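Local coordinates for superoxide dismutase [Fe] (Sulfolobus acidocaldarius, PDB 1B06), which catalyses the dismutation of superoxide radicals to hydrogen peroxide and oxygen, using one iron ion per subunit, at residues G134-Y139 / V169-H174; S129-G134 / T151-F156. All blocks are in the same frame, centred on the assembly; numbering follows the deposited sequence.

Contact 1. Residues G134-Y139 / V169-H174; sequences GWTVLY and VDEFEH. With FE (Fe (III) ion), chain G.
Asp170 lies flat over one face of the Trp135 indole, its carboxylate plane only 10° from the ring plane. CB sits over the six-membered ring, 3.9 Å from the ring centroid in a CH-pi contact, and OD1 hangs above the middle of the indole. With CG anti to the backbone N (chi1 -171°), the carboxylate runs out across the ring to the metal, and OD2 binds the iron at 1.9 Å. OD1 is turned back to the chain: Phe172 N donates to it at 3.0 Å from above the carboxylate plane, closing an Asx turn that helps fix the rotation of the ligand. Phe172 comes to the indole obliquely, its ring plane at 59° to the five-membered ring and CE1 3.8 Å from Trp135 NE1; that N-H is spent on His155. Were Trp135 replaced by an alanine, the Asp170 carboxylate would probably lose the flat surface it rests on and His155 ND1 its indole partner, giving the iron ligand more room to shift. Thr136 projects from the other face of the sheet, where OG1 gives a hydrogen bond to Glu171 OE2 at 2.6 Å, meeting that oxygen nearly along its C-O axis; the other carboxylate oxygen, OE1, is salt-bridged to Arg184. In the backbone, Thr136 and Val169 form an antiparallel hydrogen-bonded pair, and past the strand end Glu171 N still reaches Gly134 O at 2.7 Å. His174 NE2 binds the iron at 2.1 Å, while a water, His33 and His84 complete its shell. Asp170 at the strand end and His174 four residues on are the two iron ligands from the C-terminal domain of an iron/manganese superoxide dismutase, with Trp135 backing Asp170 from the second shell.

Contact 2. Residues S129-G134 / T151-F156; sequences SLPGSG and TVENHF
Thr151 meets Leu130 first: CB lies 4.1 Å from Leu130 CD1, the two side chains sliding past each other in opposite directions. Leu130 gets there with CG anti to its own backbone N (chi1 167°), which swings CD1 in to 3.7 Å from Val152 O. That same carbonyl receives a CA-H...O contact from Gly134 CA at 3.1 Å; a CB on Gly134 would run straight into it, so the close approach depends on the missing side chain. Glu153 pairs with Gly134 as an antiparallel non-hydrogen-bonded pair, CA to CA 4.5 Å, and its CG lies beside Leu130 CD1 while OE1 reaches across to a salt bridge with Arg72 of the second subunit. At Asn154 the backbone N donates to Ser133 O at 3.1 Å, a fairly straight bond (164° at the hydrogen) tilted from the carbonyl plane. The Asn154 side chain turns elsewhere, OD1 accepting from His155 N and ND2 bonding to Pro131 O of the second subunit. The whole contact ties the loop between helix 116-129 and strand 134-140 to the end of strand 147-153, with helix 67-89 touching Asn154, His155 and Phe156.

In the fold
Gly134 belongs to both contacts, and strand 134-140, which it begins, is the middle strand of the antiparallel sheet: contact 1 joins it to strand 165-170, contact 2 brings the loop leading into it against the end of strand 147-153. The two centres are about 7 Å apart. Trp135 bridges them, its O 2.7 Å from Val152 N and its NE1 3.0 Å from His155 ND1, both probable hydrogen bonds, while Phe172 CZ packs 3.4 Å from His155 CE1. Contact 1 holds the iron ligands Asp170 and His174; contact 2 holds none, but His155 joins it to Trp135 and Phe172, which pack beside those ligands. Both contacts reach the second subunit.

Contact 1. Residues G134-Y139 / V169-H174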
ATOM      1  N   GLY A 134     -10.111  -2.820   7.061  1.00 11.62           N
ATOM      2  CA  GLY A 134      -9.893  -1.390   7.131  1.00  8.89           C
ATOM      3  C   GLY A 134     -11.037  -0.660   7.788  1.00 11.26           C
ATOM      4  O   GLY A 134     -11.757  -1.231   8.605  1.00 14.76           O
ATOM      5  N   TRP A 135     -11.203   0.610   7.436  1.00 10.78           N
ATOM      6  CA  TRP A 135     -12.264   1.438   8.004  1.00  7.60           C
ATOM      7  C   TRP A 135     -12.884   2.319   6.931  1.00 12.11           C
ATOM      8  O   TRP A 135     -12.287   2.534   5.876  1.00  9.80           O
ATOM      9  CB  TRP A 135     -11.707   2.391   9.068  1.00  7.02           C
ATOM     10  CG  TRP A 135     -10.806   1.799  10.093  1.00 10.76           C
ATOM     11  CD1 TRP A 135      -9.557   1.281   9.897  1.00  8.76           C
ATOM     12  CD2 TRP A 135     -11.065   1.708  11.500  1.00 11.34           C
ATOM     13  NE1 TRP A 135      -9.021   0.874  11.097  1.00  8.12           N
ATOM     14  CE2 TRP A 135      -9.925   1.125  12.097  1.00 12.39           C
ATOM     15  CE3 TRP A 135     -12.149   2.064  12.314  1.00  8.66           C
ATOM     16  CZ2 TRP A 135      -9.839   0.889  13.475  1.00 11.08           C
ATOM     17  CZ3 TRP A 135     -12.063   1.829  13.683  1.00  7.27           C
ATOM     18  CH2 TRP A 135     -10.915   1.248  14.249  1.00  7.52           C
ATOM     19  N   THR A 136     -14.087   2.823   7.200  1.00  9.05           N
ATOM     20  CA  THR A 136     -14.722   3.767   6.290  1.00 12.27           C
ATOM     21  C   THR A 136     -14.925   4.966   7.195  1.00 11.19           C
ATOM     22  O   THR A 136     -15.486   4.853   8.288  1.00 12.89           O
ATOM     23  CB  THR A 136     -16.058   3.283   5.720  1.00 12.14           C
ATOM     24  OG1 THR A 136     -15.822   2.172   4.846  1.00 16.41           O
ATOM     25  CG2 THR A 136     -16.700   4.395   4.898  1.00 11.94           C
ATOM     26  N   VAL A 137     -14.433   6.110   6.749  1.00 10.96           N
ATOM     27  CA  VAL A 137     -14.480   7.320   7.547  1.00 11.91           C
ATOM     28  C   VAL A 137     -15.145   8.487   6.845  1.00 10.73           C
ATOM     29  O   VAL A 137     -15.224   8.527   5.618  1.00 15.95           O
ATOM     30  CB  VAL A 137     -13.032   7.741   7.914  1.00 12.91           C
ATOM     31  CG1 VAL A 137     -13.044   8.855   8.920  1.00 20.01           C
ATOM     32  CG2 VAL A 137     -12.265   6.546   8.458  1.00 16.09           C
ATOM     33  N   LEU A 138     -15.634   9.431   7.640  1.00 11.86           N
ATOM     34  CA  LEU A 138     -16.231  10.649   7.113  1.00 14.57           C
ATOM     35  C   LEU A 138     -15.404  11.780   7.713  1.00 15.12           C
ATOM     36  O   LEU A 138     -15.407  11.977   8.933  1.00 13.69           O
ATOM     37  CB  LEU A 138     -17.691  10.800   7.542  1.00 10.84           C
ATOM     38  CG  LEU A 138     -18.320  12.068   6.953  1.00 13.92           C
ATOM     39  CD1 LEU A 138     -18.489  11.885   5.453  1.00 17.01           C
ATOM     40  CD2 LEU A 138     -19.659  12.358   7.604  1.00 17.99           C
ATOM     41  N   TYR A 139     -14.672  12.494   6.863  1.00 12.07           N
ATOM     42  CA  TYR A 139     -13.839  13.603   7.312  1.00 12.82           C
ATOM     43  C   TYR A 139     -14.570  14.903   7.055  1.00 15.38           C
ATOM     44  O   TYR A 139     -15.507  14.959   6.266  1.00 17.74           O
ATOM     45  CB  TYR A 139     -12.526  13.696   6.515  1.00 11.18           C
ATOM     46  CG  TYR A 139     -11.612  12.498   6.553  1.00 13.93           C
ATOM     47  CD1 TYR A 139     -10.827  12.232   7.673  1.00 14.26           C
ATOM     48  CD2 TYR A 139     -11.498  11.654   5.448  1.00 12.93           C
ATOM     49  CE1 TYR A 139      -9.945  11.149   7.695  1.00 14.28           C
ATOM     50  CE2 TYR A 139     -10.623  10.571   5.455  1.00 15.56           C
ATOM     51  CZ  TYR A 139      -9.848  10.324   6.581  1.00 15.78           C
ATOM     52  OH  TYR A 139      -8.986   9.255   6.594  1.00 17.80           O
ATOM     53  N   VAL A 169     -16.393   3.653  10.992  1.00 12.22           N
ATOM     54  CA  VAL A 169     -16.798   2.262  11.178  1.00 12.60           C
ATOM     55  C   VAL A 169     -15.597   1.360  10.994  1.00 11.40           C
ATOM     56  O   VAL A 169     -14.904   1.446   9.977  1.00 10.70           O
ATOM     57  CB  VAL A 169     -17.821   1.772  10.138  1.00 13.95           C
ATOM     58  CG1 VAL A 169     -18.787   0.825  10.800  1.00 12.66           C
ATOM     59  CG2 VAL A 169     -18.519   2.928   9.487  1.00 21.26           C
ATOM     60  N   ASP A 170     -15.365   0.486  11.965  1.00  7.33           N
ATOM     61  CA  ASP A 170     -14.258  -0.459  11.902  1.00 10.81           C
ATOM     62  C   ASP A 170     -14.707  -1.597  11.004  1.00 12.10           C
ATOM     63  O   ASP A 170     -15.788  -2.154  11.208  1.00 16.33           O
ATOM     64  CB  ASP A 170     -13.946  -0.999  13.302  1.00  9.91           C
ATOM     65  CG  ASP A 170     -12.667  -1.819  13.349  1.00  9.58           C
ATOM     66  OD1 ASP A 170     -12.089  -2.141  12.284  1.00  5.17           O
ATOM     67  OD2 ASP A 170     -12.238  -2.148  14.473  1.00 17.80           O
ATOM     68  N   GLU A 171     -13.891  -1.945  10.013  1.00 12.54           N
ATOM     69  CA  GLU A 171     -14.248  -3.023   9.102  1.00 10.68           C
ATOM     70  C   GLU A 171     -13.239  -4.161   9.077  1.00 12.03           C
ATOM     71  O   GLU A 171     -13.213  -4.963   8.141  1.00 13.14           O
ATOM     72  CB  GLU A 171     -14.474  -2.474   7.692  1.00 14.56           C
ATOM     73  CG  GLU A 171     -15.856  -1.846   7.507  1.00 13.76           C
ATOM     74  CD  GLU A 171     -16.139  -1.479   6.064  1.00 18.47           C
ATOM     75  OE1 GLU A 171     -16.519  -2.374   5.274  1.00 15.50           O
ATOM     76  OE2 GLU A 171     -15.979  -0.292   5.719  1.00 19.07           O
ATOM     77  N   PHE A 172     -12.396  -4.222  10.102  1.00 11.49           N
ATOM     78  CA  PHE A 172     -11.443  -5.319  10.219  1.00 10.38           C
ATOM     79  C   PHE A 172     -12.368  -6.483  10.565  1.00 10.62           C
ATOM     80  O   PHE A 172     -13.367  -6.291  11.256  1.00 10.12           O
ATOM     81  CB  PHE A 172     -10.481  -5.074  11.380  1.00 13.04           C
ATOM     82  CG  PHE A 172      -9.167  -4.478  10.967  1.00 14.72           C
ATOM     83  CD1 PHE A 172      -9.110  -3.200  10.413  1.00 15.22           C
ATOM     84  CD2 PHE A 172      -7.981  -5.192  11.143  1.00 16.25           C
ATOM     85  CE1 PHE A 172      -7.883  -2.636  10.035  1.00 16.36           C
ATOM     86  CE2 PHE A 172      -6.751  -4.641  10.770  1.00 19.93           C
ATOM     87  CZ  PHE A 172      -6.701  -3.359  10.216  1.00 16.38           C
ATOM     88  N   GLU A 173     -12.052  -7.684  10.102  1.00 14.61           N
ATOM     89  CA  GLU A 173     -12.913  -8.832  10.382  1.00 12.94           C
ATOM     90  C   GLU A 173     -13.174  -9.084  11.869  1.00 16.07           C
ATOM     91  O   GLU A 173     -14.242  -9.580  12.228  1.00 17.28           O
ATOM     92  CB  GLU A 173     -12.330 -10.086   9.732  1.00  7.01           C
ATOM     93  CG  GLU A 173     -12.404 -10.047   8.225  1.00 10.19           C
ATOM     94  CD  GLU A 173     -11.682 -11.193   7.572  1.00 10.99           C
ATOM     95  OE1 GLU A 173     -10.572 -11.546   8.028  1.00 17.35           O
ATOM     96  OE2 GLU A 173     -12.222 -11.744   6.592  1.00 21.25           O
ATOM     97  N   HIS A 174     -12.215  -8.741  12.731  1.00 12.76           N
ATOM     98  CA  HIS A 174     -12.379  -8.949  14.169  1.00 13.58           C
ATOM     99  C   HIS A 174     -13.498  -8.090  14.766  1.00 16.80           C
ATOM    100  O   HIS A 174     -13.949  -8.323  15.889  1.00 16.00           O
ATOM    101  CB  HIS A 174     -11.061  -8.672  14.901  1.00 13.63           C
ATOM    102  CG  HIS A 174     -10.655  -7.228  14.916  1.00 12.35           C
ATOM    103  ND1 HIS A 174      -9.449  -6.792  14.410  1.00 11.45           N
ATOM    104  CD2 HIS A 174     -11.266  -6.130  15.421  1.00 14.76           C
ATOM    105  CE1 HIS A 174      -9.335  -5.491  14.601  1.00 10.84           C
ATOM    106  NE2 HIS A 174     -10.425  -5.065  15.213  1.00 12.33           N
TER
HETATM  107 FE    FE G 322     -10.831  -3.014  15.328  1.00 18.06          FE
HETATM  108  O   HOH W   1      -9.597  -2.456  13.752  1.00 15.16           O

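Contact 2. Residues S129-G134 / T151-F156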
ATOM      1  N   SER A 129     -17.559  -1.403  -0.439  1.00 12.36           N
ATOM      2  CA  SER A 129     -16.604  -1.491  -1.546  1.00 13.32           C
ATOM      3  C   SER A 129     -15.164  -1.674  -1.072  1.00 11.90           C
ATOM      4  O   SER A 129     -14.280  -1.989  -1.867  1.00 14.13           O
ATOM      5  CB  SER A 129     -16.697  -0.245  -2.432  1.00 10.36           C
ATOM      6  OG  SER A 129     -16.043   0.857  -1.834  1.00 17.72           O
ATOM      7  N   LEU A 130     -14.938  -1.479   0.223  1.00 14.15           N
ATOM      8  CA  LEU A 130     -13.611  -1.624   0.810  1.00 15.15           C
ATOM      9  C   LEU A 130     -13.035  -3.027   0.573  1.00 15.06           C
ATOM     10  O   LEU A 130     -13.612  -4.026   0.993  1.00 13.33           O
ATOM     11  CB  LEU A 130     -13.679  -1.328   2.311  1.00 10.82           C
ATOM     12  CG  LEU A 130     -12.468  -1.719   3.162  1.00 16.87           C
ATOM     13  CD1 LEU A 130     -11.313  -0.787   2.867  1.00 10.86           C
ATOM     14  CD2 LEU A 130     -12.831  -1.658   4.634  1.00 16.50           C
ATOM     15  N   PRO A 131     -11.890  -3.117  -0.124  1.00 15.98           N
ATOM     16  CA  PRO A 131     -11.276  -4.424  -0.392  1.00 14.64           C
ATOM     17  C   PRO A 131     -10.439  -4.948   0.776  1.00 16.15           C
ATOM     18  O   PRO A 131      -9.273  -4.587   0.931  1.00 18.02           O
ATOM     19  CB  PRO A 131     -10.429  -4.173  -1.635  1.00 13.56           C
ATOM     20  CG  PRO A 131     -10.069  -2.710  -1.561  1.00 15.65           C
ATOM     21  CD  PRO A 131     -11.124  -2.009  -0.727  1.00 16.24           C
ATOM     22  N   GLY A 132     -11.037  -5.804   1.597  1.00 16.77           N
ATOM     23  CA  GLY A 132     -10.309  -6.351   2.725  1.00 12.33           C
ATOM     24  C   GLY A 132     -10.569  -5.627   4.031  1.00 12.90           C
ATOM     25  O   GLY A 132     -11.626  -5.030   4.215  1.00 12.91           O
ATOM     26  N   SER A 133      -9.591  -5.680   4.931  1.00 11.90           N
ATOM     27  CA  SER A 133      -9.678  -5.063   6.252  1.00 12.25           C
ATOM     28  C   SER A 133      -9.364  -3.574   6.258  1.00 13.38           C
ATOM     29  O   SER A 133      -8.455  -3.121   5.564  1.00 16.67           O
ATOM     30  CB  SER A 133      -8.729  -5.780   7.209  1.00 12.46           C
ATOM     31  OG  SER A 133      -9.316  -6.981   7.670  1.00 24.23           O
ATOM     32  N   GLY A 134     -10.111  -2.820   7.061  1.00 11.62           N
ATOM     33  CA  GLY A 134      -9.893  -1.390   7.131  1.00  8.89           C
ATOM     34  C   GLY A 134     -11.037  -0.660   7.788  1.00 11.26           C
ATOM     35  O   GLY A 134     -11.757  -1.231   8.605  1.00 14.76           O
ATOM     36  N   THR A 151     -12.469   5.305   2.214  1.00  8.16           N
ATOM     37  CA  THR A 151     -12.240   3.957   2.690  1.00  8.72           C
ATOM     38  C   THR A 151     -10.748   3.898   3.017  1.00  7.17           C
ATOM     39  O   THR A 151      -9.901   4.219   2.186  1.00  6.89           O
ATOM     40  CB  THR A 151     -12.585   2.892   1.623  1.00 10.65           C
ATOM     41  OG1 THR A 151     -12.028   3.272   0.359  1.00 15.42           O
ATOM     42  CG2 THR A 151     -14.095   2.748   1.486  1.00 13.70           C
ATOM     43  N   VAL A 152     -10.433   3.509   4.244  1.00 12.23           N
ATOM     44  CA  VAL A 152      -9.050   3.421   4.681  1.00  9.31           C
ATOM     45  C   VAL A 152      -8.637   1.955   4.735  1.00 12.21           C
ATOM     46  O   VAL A 152      -9.337   1.120   5.323  1.00 11.99           O
ATOM     47  CB  VAL A 152      -8.885   4.090   6.072  1.00 11.39           C
ATOM     48  CG1 VAL A 152      -7.493   3.844   6.631  1.00 10.26           C
ATOM     49  CG2 VAL A 152      -9.150   5.582   5.949  1.00  7.78           C
ATOM     50  N   GLU A 153      -7.516   1.639   4.093  1.00 10.14           N
ATOM     51  CA  GLU A 153      -7.009   0.269   4.072  1.00 11.58           C
ATOM     52  C   GLU A 153      -6.089   0.077   5.279  1.00 14.23           C
ATOM     53  O   GLU A 153      -5.248   0.933   5.579  1.00 14.55           O
ATOM     54  CB  GLU A 153      -6.281   0.005   2.752  1.00 12.06           C
ATOM     55  CG  GLU A 153      -7.241  -0.358   1.626  1.00 11.35           C
ATOM     56  CD  GLU A 153      -6.651  -0.158   0.247  1.00 15.25           C
ATOM     57  OE1 GLU A 153      -5.616  -0.782  -0.064  1.00 18.24           O
ATOM     58  OE2 GLU A 153      -7.233   0.620  -0.532  1.00 16.75           O
ATOM     59  N   ASN A 154      -6.260  -1.042   5.974  1.00 15.10           N
ATOM     60  CA  ASN A 154      -5.501  -1.312   7.188  1.00 11.71           C
ATOM     61  C   ASN A 154      -5.819  -0.117   8.082  1.00 11.08           C
ATOM     62  O   ASN A 154      -6.911   0.447   7.992  1.00  8.14           O
ATOM     63  CB  ASN A 154      -4.000  -1.394   6.899  1.00 11.88           C
ATOM     64  CG  ASN A 154      -3.253  -2.234   7.929  1.00 12.74           C
ATOM     65  OD1 ASN A 154      -3.498  -2.127   9.131  1.00 14.15           O
ATOM     66  ND2 ASN A 154      -2.337  -3.072   7.458  1.00 12.49           N
ATOM     67  N   HIS A 155      -4.885   0.289   8.932  1.00  9.66           N
ATOM     68  CA  HIS A 155      -5.141   1.432   9.808  1.00 11.63           C
ATOM     69  C   HIS A 155      -4.508   2.711   9.269  1.00 11.11           C
ATOM     70  O   HIS A 155      -4.858   3.813   9.706  1.00 11.43           O
ATOM     71  CB  HIS A 155      -4.542   1.201  11.207  1.00 11.26           C
ATOM     72  CG  HIS A 155      -5.085   0.007  11.930  1.00 13.71           C
ATOM     73  ND1 HIS A 155      -6.428  -0.159  12.194  1.00 13.26           N
ATOM     74  CD2 HIS A 155      -4.458  -1.057  12.482  1.00  9.55           C
ATOM     75  CE1 HIS A 155      -6.604  -1.277  12.878  1.00  9.41           C
ATOM     76  NE2 HIS A 155      -5.424  -1.841  13.064  1.00 14.36           N
ATOM     77  N   PHE A 156      -3.593   2.570   8.313  1.00 11.19           N
ATOM     78  CA  PHE A 156      -2.840   3.721   7.834  1.00 12.26           C
ATOM     79  C   PHE A 156      -2.823   4.106   6.367  1.00 12.08           C
ATOM     80  O   PHE A 156      -2.092   5.019   5.996  1.00 10.05           O
ATOM     81  CB  PHE A 156      -1.387   3.565   8.289  1.00 11.31           C
ATOM     82  CG  PHE A 156      -0.758   2.278   7.844  1.00 10.45           C
ATOM     83  CD1 PHE A 156      -0.960   1.106   8.561  1.00  9.46           C
ATOM     84  CD2 PHE A 156       0.023   2.233   6.691  1.00 13.21           C
ATOM     85  CE1 PHE A 156      -0.392  -0.106   8.136  1.00 12.69           C
ATOM     86  CE2 PHE A 156       0.594   1.034   6.258  1.00 10.21           C
ATOM     87  CZ  PHE A 156       0.385  -0.139   6.982  1.00 13.44           C
TER